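Local coordinates for protein 6-phosphogluconate dehydrogenase, NAD-binding (Geobacter metallireducens, PDB 3PEF) that probably reduces succinic semialdehyde to gamma-hydroxybutyrate with NADPH, as a member of the beta-hydroxyacid dehydrogenase family, at residues A[239-244]-A[259-264]. The protein carries 2 engineered substitutions. Residues are numbered along the deposited sequence; the frame is centred on the assembly and turned at random.
Sequences KDLRLA and AAANEL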
# COMPACT_ATOMS: atom_id res chain seq x y z
N LYS A 239 -9.71 -1.74 -14.57
CA LYS A 239 -10.19 -3.10 -14.78
C LYS A 239 -9.00 -4.05 -15.00
O LYS A 239 -8.98 -5.17 -14.49
CB LYS A 239 -11.15 -3.15 -15.99
CG LYS A 239 -11.53 -4.57 -16.45
CD LYS A 239 -10.64 -5.08 -17.59
CE LYS A 239 -10.79 -4.23 -18.83
NZ LYS A 239 -10.01 -4.71 -20.00
N ASP A 240 -8.00 -3.59 -15.74
CA ASP A 240 -6.81 -4.40 -16.00
C ASP A 240 -6.04 -4.67 -14.71
O ASP A 240 -5.59 -5.78 -14.47
CB ASP A 240 -5.89 -3.75 -17.04
CG ASP A 240 -6.44 -3.85 -18.47
OD1 ASP A 240 -7.51 -4.48 -18.71
OD2 ASP A 240 -5.80 -3.29 -19.38
N LEU A 241 -5.91 -3.65 -13.87
CA LEU A 241 -5.24 -3.80 -12.58
C LEU A 241 -6.04 -4.77 -11.69
O LEU A 241 -5.48 -5.63 -11.02
CB LEU A 241 -5.09 -2.43 -11.92
CG LEU A 241 -3.75 -1.68 -11.95
CD1 LEU A 241 -2.67 -2.31 -12.85
CD2 LEU A 241 -3.95 -0.20 -12.27
N ARG A 242 -7.36 -4.61 -11.68
CA ARG A 242 -8.24 -5.55 -10.99
C ARG A 242 -7.91 -6.98 -11.41
O ARG A 242 -7.70 -7.85 -10.57
CB ARG A 242 -9.68 -5.23 -11.36
CG ARG A 242 -10.77 -6.13 -10.79
CD ARG A 242 -12.10 -5.35 -10.92
NE ARG A 242 -12.62 -5.45 -12.26
CZ ARG A 242 -13.29 -4.52 -12.93
NH1 ARG A 242 -13.67 -4.83 -14.16
NH2 ARG A 242 -13.59 -3.32 -12.44
N LEU A 243 -7.84 -7.20 -12.71
CA LEU A 243 -7.61 -8.55 -13.22
C LEU A 243 -6.22 -9.09 -12.92
O LEU A 243 -6.06 -10.31 -12.73
CB LEU A 243 -7.89 -8.60 -14.72
CG LEU A 243 -9.33 -8.31 -15.14
CD1 LEU A 243 -9.37 -8.34 -16.66
CD2 LEU A 243 -10.33 -9.32 -14.53
N ALA A 244 -5.22 -8.21 -12.93
CA ALA A 244 -3.84 -8.61 -12.62
C ALA A 244 -3.68 -9.03 -11.15
O ALA A 244 -3.04 -10.05 -10.82
CB ALA A 244 -2.85 -7.48 -12.96
N ALA A 259 -1.28 -3.60 -6.29
CA ALA A 259 -2.57 -3.47 -5.61
C ALA A 259 -2.79 -2.04 -5.12
O ALA A 259 -3.91 -1.56 -5.10
CB ALA A 259 -2.68 -4.44 -4.46
N ALA A 260 -1.71 -1.38 -4.71
CA ALA A 260 -1.83 0.04 -4.37
C ALA A 260 -2.29 0.84 -5.60
O ALA A 260 -3.21 1.65 -5.51
CB ALA A 260 -0.53 0.58 -3.82
N ALA A 261 -1.65 0.63 -6.74
CA ALA A 261 -2.03 1.35 -7.95
C ALA A 261 -3.50 1.08 -8.30
O ALA A 261 -4.22 1.96 -8.74
CB ALA A 261 -1.14 0.95 -9.12
N ASN A 262 -3.93 -0.17 -8.12
CA ASN A 262 -5.32 -0.52 -8.35
C ASN A 262 -6.23 0.37 -7.50
O ASN A 262 -7.19 0.94 -8.01
CB ASN A 262 -5.55 -2.01 -8.03
CG ASN A 262 -6.96 -2.49 -8.41
OD1 ASN A 262 -7.57 -2.03 -9.39
ND2 ASN A 262 -7.48 -3.45 -7.65
N GLU A 263 -5.92 0.49 -6.21
CA GLU A 263 -6.76 1.32 -5.36
C GLU A 263 -6.74 2.80 -5.79
O GLU A 263 -7.78 3.45 -5.80
CB GLU A 263 -6.38 1.14 -3.88
CG GLU A 263 -6.51 -0.34 -3.41
CD GLU A 263 -7.89 -0.95 -3.71
OE1 GLU A 263 -8.92 -0.33 -3.36
OE2 GLU A 263 -7.94 -2.06 -4.30
N LEU A 264 -5.57 3.32 -6.15
CA LEU A 264 -5.47 4.71 -6.63
C LEU A 264 -6.29 4.92 -7.92
O LEU A 264 -6.95 5.95 -8.09
CB LEU A 264 -4.01 5.12 -6.83
CG LEU A 264 -3.13 5.03 -5.57
CD1 LEU A 264 -1.64 5.06 -5.89
CD2 LEU A 264 -3.50 6.12 -4.56
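Leu241 and Asn262 face each other, their CA atoms 5.4 Å apart, where two helical turns run roughly antiparallel at 147° with axes 9.0 Å apart at closest approach. The carboxamide of Asn262 reaches across this gap, because CG stands anti to the backbone N (chi1 -173°). Its OD1 lies 3.6 Å from Leu241 CB and 3.5 Å from Arg242 N, yet the angle at that amide is too poor for a hydrogen bond. Gln238, on helix 234-251 about one turn before Leu241 and Arg242, donates through NE2 to Asn262 OD1 and gives this buried oxygen a mate. The amide nitrogen ND2 of the same group packs 4.0 Å from Arg242 CA. Leu241 lays its side chain alongside the backbone of the 259-264 turn, its CG 4.1 Å from Asn262 CA, while CD2 touches Ala261 CB loosely at 4.4 Å. With the carboxamide cut back to an alanine here, Gln238 NE2 would probably lose its acceptor and a gap would open beside Leu241 CB. Arg242 adds only its backbone and CB here; its guanidinium folds back over Lys239 CA and pairs with Asp249 of the second subunit. Lys239, turned from the interface, grips Asp240 OD1 through NZ at 2.8 Å and hydrogen-bonds to the NADP ribose oxygen O2D. The contact thus joins helices 234-251 and 256-270 of the all-helical C-terminal part, with Met176 of the long helix 166-194 and Phe265 also packing on Leu241, and the cofactor lying beyond the far face of helix 234-251, toward the Rossmann-type sheet.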